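Xylan esterase 1 (Thermoanaerobacterium sp. 'JW/SL YS485', PDB 3FCY) probably removes acetyl groups from xylan, as an acetyl xylan esterase of carbohydrate esterase family 7 with the alpha/beta-hydrolase fold. Local coordinates at residues 245-250 and 297-302; 229-234 and 291-296. All blocks are in the same frame, centred on the assembly; numbering follows the deposited sequence.

This chain illustrates how an alpha/beta hydrolase builds its active site where a regular sheet gives way to loops. Contact 2 is the buried one: segments 229-234 and 291-296 begin as adjacent parallel strands, joined by direct backbone hydrogen bonds and packed apolar side chains. Contact 1 lies farther out and is only partly buried. Its two segments, 245-250 and 297-302, are loops, and their backbones are bridged by two waters, not by direct hydrogen bonds. Segment 297-302 follows directly on segment 291-296 and carries Asp298, the predicted charge-relay acid. The two contacts touch where Tyr250 OH accepts a probable hydrogen bond from Leu234 N and its ring meets Phe233.

Contact 1 (245-250 and 297-302); sequences LAKNAY and MDQVCP
Two segments without regular helix or strand run past each other, Leu245 opposite Gln299 and Ala249 opposite Val300, the last two with CA atoms 6.2 Å apart. Between them, water 1 lies within donating distance of Leu245 O and, at 2.6 Å, of Gln299 O, and water 2 of Lys247 O and, at 2.8 Å, of Val300 O; each has more acceptors around it than protons, so the bonds are probably shared. Leu245 CG sits 3.6 Å from Gln299 O, and CD2 reaches Pro302 CG at 3.7 Å as the two side chains run past each other in opposite senses. Ala249 CB meets Val300 CG1, the methyl that lies anti to the valine's backbone N (chi1 179°). The Tyr250 ring offers its edge to Val300 O, near its plane and 3.4 Å from CD2, and its hydroxyl is bound by the backbone N of Leu234 and Ser235.

Segment 297-302, the loop after strand 289-295, supplies the acid of the predicted Ser-His-Asp triad of an alpha/beta hydrolase. Asp298 OD1 accepts a nearly straight hydrogen bond from Cys301 N at 2.6 Å, three residues on, an Asx motif; the N-H comes from above the carboxylate plane, and Val300 N donates more weakly. With OD1 held by its own loop, OD2 makes a hydrogen bond with His327 ND1. Val300 also packs on His327, and Pro302 occupies the N-cap position of helix 303-310.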
loop_
_atom_site.group_PDB
_atom_site.type_symbol
_atom_site.label_atom_id
_atom_site.label_comp_id
_atom_site.label_asym_id
_atom_site.label_seq_id
_atom_site.Cartn_x
_atom_site.Cartn_y
_atom_site.Cartn_z
ATOM N N LEU A 245 -5.617 12.490 12.585
ATOM C CA LEU A 245 -4.541 11.547 12.863
ATOM C C LEU A 245 -4.902 10.577 13.982
ATOM O O LEU A 245 -4.039 9.868 14.505
ATOM C CB LEU A 245 -3.262 12.319 13.219
ATOM C CG LEU A 245 -2.122 12.339 12.195
ATOM C CD1 LEU A 245 -2.652 12.147 10.794
ATOM C CD2 LEU A 245 -1.354 13.649 12.320
ATOM N N ALA A 246 -6.178 10.562 14.361
ATOM C CA ALA A 246 -6.647 9.650 15.396
ATOM C C ALA A 246 -6.678 8.263 14.759
ATOM O O ALA A 246 -7.738 7.656 14.591
ATOM C CB ALA A 246 -8.043 10.050 15.877
ATOM N N LYS A 247 -5.497 7.793 14.383
ATOM C CA LYS A 247 -5.324 6.490 13.761
ATOM C C LYS A 247 -4.015 5.909 14.275
ATOM O O LYS A 247 -3.355 6.511 15.130
ATOM C CB LYS A 247 -5.295 6.623 12.230
ATOM C CG LYS A 247 -4.200 7.533 11.682
ATOM C CD LYS A 247 -4.331 7.685 10.167
ATOM C CE LYS A 247 -3.316 8.669 9.587
ATOM N NZ LYS A 247 -1.895 8.221 9.719
ATOM N N ASN A 248 -3.632 4.749 13.758
ATOM C CA ASN A 248 -2.407 4.105 14.210
ATOM C C ASN A 248 -2.533 3.888 15.717
ATOM O O ASN A 248 -3.480 3.245 16.171
ATOM C CB ASN A 248 -1.190 4.983 13.889
ATOM C CG ASN A 248 -1.032 5.238 12.395
ATOM O OD1 ASN A 248 -0.969 4.300 11.600
ATOM N ND2 ASN A 248 -0.963 6.512 12.011
ATOM N N ALA A 249 -1.603 4.438 16.494
ATOM C CA ALA A 249 -1.641 4.272 17.948
ATOM C C ALA A 249 -2.882 4.888 18.596
ATOM O O ALA A 249 -3.353 4.407 19.627
ATOM C CB ALA A 249 -0.377 4.861 18.574
ATOM N N TYR A 250 -3.412 5.945 17.988
ATOM C CA TYR A 250 -4.593 6.629 18.512
ATOM C C TYR A 250 -5.902 6.212 17.832
ATOM O O TYR A 250 -6.929 6.877 17.987
ATOM C CB TYR A 250 -4.418 8.141 18.368
ATOM C CG TYR A 250 -3.473 8.772 19.374
ATOM C CD1 TYR A 250 -3.805 8.834 20.730
ATOM C CD2 TYR A 250 -2.269 9.351 18.963
ATOM C CE1 TYR A 250 -2.964 9.461 21.655
ATOM C CE2 TYR A 250 -1.416 9.982 19.882
ATOM C CZ TYR A 250 -1.773 10.033 21.225
ATOM O OH TYR A 250 -0.946 10.658 22.134
ATOM N N MET A 297 8.502 14.299 11.427
ATOM C CA MET A 297 7.812 13.473 10.443
ATOM C C MET A 297 6.922 12.459 11.165
ATOM O O MET A 297 6.310 11.596 10.537
ATOM C CB MET A 297 8.823 12.722 9.568
ATOM C CG MET A 297 9.717 13.616 8.712
ATOM S SD MET A 297 8.773 14.718 7.641
ATOM C CE MET A 297 8.335 13.584 6.305
ATOM N N ASP A 298 6.857 12.570 12.490
ATOM C CA ASP A 298 6.066 11.650 13.308
ATOM C C ASP A 298 4.565 11.899 13.211
ATOM O O ASP A 298 4.064 12.905 13.715
ATOM C CB ASP A 298 6.487 11.758 14.778
ATOM C CG ASP A 298 5.919 10.637 15.636
ATOM O OD1 ASP A 298 4.814 10.137 15.321
ATOM O OD2 ASP A 298 6.570 10.263 16.635
ATOM N N GLN A 299 3.848 10.979 12.569
ATOM C CA GLN A 299 2.400 11.102 12.442
ATOM C C GLN A 299 1.673 10.260 13.492
ATOM O O GLN A 299 0.460 10.373 13.658
ATOM C CB GLN A 299 1.952 10.709 11.029
ATOM C CG GLN A 299 2.228 11.798 9.997
ATOM C CD GLN A 299 1.909 11.371 8.578
ATOM O OE1 GLN A 299 0.818 10.874 8.295
ATOM N NE2 GLN A 299 2.858 11.576 7.674
ATOM N N VAL A 300 2.424 9.417 14.196
ATOM C CA VAL A 300 1.865 8.577 15.251
ATOM C C VAL A 300 1.625 9.483 16.463
ATOM O O VAL A 300 0.551 9.475 17.066
ATOM C CB VAL A 300 2.846 7.447 15.627
ATOM C CG1 VAL A 300 2.264 6.586 16.737
ATOM C CG2 VAL A 300 3.140 6.599 14.399
ATOM N N CYS A 301 2.646 10.258 16.817
ATOM C CA CYS A 301 2.555 11.212 17.915
ATOM C C CYS A 301 2.879 12.570 17.299
ATOM O O CYS A 301 4.030 13.022 17.315
ATOM C CB CYS A 301 3.557 10.886 19.027
ATOM S SG CYS A 301 3.150 9.417 20.023
ATOM N N PRO A 302 1.860 13.233 16.735
ATOM C CA PRO A 302 1.990 14.545 16.094
ATOM C C PRO A 302 2.906 15.483 16.872
ATOM O O PRO A 302 2.770 15.629 18.084
ATOM C CB PRO A 302 0.551 15.046 16.052
ATOM C CG PRO A 302 -0.224 13.781 15.851
ATOM C CD PRO A 302 0.444 12.833 16.827
HETATM O O HOH W 1 -1.534 8.661 13.943
HETATM O O HOH W 2 -1.163 7.355 16.338
#

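Contact 2 (229-234 and 291-296); sequences SEYPFL and LMCVGL
Cys293 has its SG between its own backbone N and carbonyl carbon (chi1 66°), which sets the sulfur against Glu230, 3.5 Å from CB, and Tyr231 CG takes the same kind of position (chi1 41°), bringing the edge of its ring to that sulfur. The sulfur-aromatic contact closes at 4.0 Å between Tyr231 CD2 and Cys293 SG, near the ring plane. Away from Cys293, on the other face of the sheet, Met292 lies alongside Ser229, its CG 3.7 Å from Ser229 CB, and its chain bends at the end to press CE on Pro232 CG at 3.6 Å. With Met292 replaced by an alanine, CG, SD and CE are gone, and a gap would probably open between the Pro232 ring and the strand.

The backbones pair in parallel register. Ser229 N donates to Leu291 O and Tyr231 N to Cys293 O, each at 3.0 Å, and a weak bond runs from Cys293 N to Ser229 O. The ring of Tyr231 also meets the predicted catalytic His327 edge-to-face. Within the central sheet, strand 226-230 lies between 202-207 and 289-295; helix 333-342 packs on Glu230 and Cys293, and helix 303-310 on Pro232 and Met292.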
loop_
_atom_site.group_PDB
_atom_site.type_symbol
_atom_site.label_atom_id
_atom_site.label_comp_id
_atom_site.label_asym_id
_atom_site.label_seq_id
_atom_site.Cartn_x
_atom_site.Cartn_y
_atom_site.Cartn_z
ATOM N N SER A 229 11.841 11.967 28.007
ATOM C CA SER A 229 10.599 11.627 27.325
ATOM C C SER A 229 10.776 11.734 25.815
ATOM O O SER A 229 10.871 12.833 25.259
ATOM C CB SER A 229 9.485 12.562 27.796
ATOM O OG SER A 229 8.238 12.195 27.242
ATOM N N GLU A 230 10.820 10.581 25.159
ATOM C CA GLU A 230 11.002 10.512 23.716
ATOM C C GLU A 230 9.674 10.404 22.980
ATOM O O GLU A 230 8.909 9.468 23.207
ATOM C CB GLU A 230 11.902 9.323 23.380
ATOM C CG GLU A 230 13.280 9.452 24.000
ATOM C CD GLU A 230 14.163 8.248 23.765
ATOM O OE1 GLU A 230 14.329 7.841 22.597
ATOM O OE2 GLU A 230 14.707 7.717 24.752
ATOM N N TYR A 231 9.418 11.361 22.090
ATOM C CA TYR A 231 8.175 11.409 21.317
ATOM C C TYR A 231 7.019 10.809 22.110
ATOM O O TYR A 231 6.450 9.782 21.734
ATOM C CB TYR A 231 8.346 10.696 19.961
ATOM C CG TYR A 231 9.134 9.398 19.965
ATOM C CD1 TYR A 231 8.489 8.162 19.877
ATOM C CD2 TYR A 231 10.528 9.407 19.987
ATOM C CE1 TYR A 231 9.218 6.967 19.801
ATOM C CE2 TYR A 231 11.263 8.223 19.913
ATOM C CZ TYR A 231 10.604 7.007 19.818
ATOM O OH TYR A 231 11.332 5.843 19.729
ATOM N N PRO A 232 6.649 11.468 23.221
ATOM C CA PRO A 232 5.566 11.028 24.106
ATOM C C PRO A 232 4.194 10.810 23.479
ATOM O O PRO A 232 3.742 11.568 22.620
ATOM C CB PRO A 232 5.546 12.103 25.193
ATOM C CG PRO A 232 6.024 13.333 24.463
ATOM C CD PRO A 232 7.166 12.784 23.642
ATOM N N PHE A 233 3.555 9.742 23.939
ATOM C CA PHE A 233 2.222 9.318 23.527
ATOM C C PHE A 233 1.337 9.716 24.716
ATOM O O PHE A 233 1.862 10.017 25.790
ATOM C CB PHE A 233 2.251 7.794 23.345
ATOM C CG PHE A 233 0.938 7.172 22.944
ATOM C CD1 PHE A 233 0.282 7.561 21.781
ATOM C CD2 PHE A 233 0.407 6.118 23.692
ATOM C CE1 PHE A 233 -0.878 6.906 21.363
ATOM C CE2 PHE A 233 -0.749 5.459 23.282
ATOM C CZ PHE A 233 -1.393 5.855 22.115
ATOM N N LEU A 234 0.020 9.733 24.527
ATOM C CA LEU A 234 -0.927 10.079 25.596
ATOM C C LEU A 234 -0.977 11.571 25.917
ATOM O O LEU A 234 -1.149 11.963 27.074
ATOM C CB LEU A 234 -0.591 9.310 26.880
ATOM C CG LEU A 234 -0.514 7.782 26.793
ATOM C CD1 LEU A 234 -0.083 7.236 28.149
ATOM C CD2 LEU A 234 -1.866 7.200 26.374
ATOM N N LEU A 291 14.345 16.267 29.474
ATOM C CA LEU A 291 14.993 16.254 28.167
ATOM C C LEU A 291 14.055 15.457 27.275
ATOM O O LEU A 291 13.755 14.293 27.557
ATOM C CB LEU A 291 16.360 15.562 28.207
ATOM C CG LEU A 291 17.009 15.375 26.824
ATOM C CD1 LEU A 291 17.295 16.744 26.198
ATOM C CD2 LEU A 291 18.299 14.571 26.948
ATOM N N MET A 292 13.583 16.083 26.204
ATOM C CA MET A 292 12.669 15.412 25.289
ATOM C C MET A 292 13.196 15.457 23.861
ATOM O O MET A 292 14.135 16.195 23.560
ATOM C CB MET A 292 11.290 16.082 25.344
ATOM C CG MET A 292 10.560 15.935 26.676
ATOM S SD MET A 292 8.969 16.823 26.717
ATOM C CE MET A 292 8.162 16.113 25.307
ATOM N N CYS A 293 12.602 14.651 22.988
ATOM C CA CYS A 293 12.985 14.652 21.585
ATOM C C CYS A 293 11.708 14.504 20.772
ATOM O O CYS A 293 10.735 13.902 21.233
ATOM C CB CYS A 293 13.980 13.527 21.264
ATOM S SG CYS A 293 13.372 11.846 21.418
ATOM N N VAL A 294 11.701 15.080 19.575
ATOM C CA VAL A 294 10.526 15.026 18.722
ATOM C C VAL A 294 10.915 14.916 17.250
ATOM O O VAL A 294 11.808 15.619 16.774
ATOM C CB VAL A 294 9.646 16.289 18.938
ATOM C CG1 VAL A 294 10.470 17.544 18.681
ATOM C CG2 VAL A 294 8.423 16.253 18.027
ATOM N N GLY A 295 10.248 14.011 16.541
ATOM C CA GLY A 295 10.515 13.831 15.126
ATOM C C GLY A 295 9.455 14.603 14.369
ATOM O O GLY A 295 8.265 14.380 14.584
ATOM N N LEU A 296 9.867 15.505 13.484
ATOM C CA LEU A 296 8.903 16.310 12.745
ATOM C C LEU A 296 8.130 15.552 11.665
ATOM O O LEU A 296 7.204 16.092 11.063
ATOM C CB LEU A 296 9.594 17.539 12.144
ATOM C CG LEU A 296 10.222 18.516 13.148
ATOM C CD1 LEU A 296 10.619 19.794 12.416
ATOM C CD2 LEU A 296 9.245 18.840 14.272
#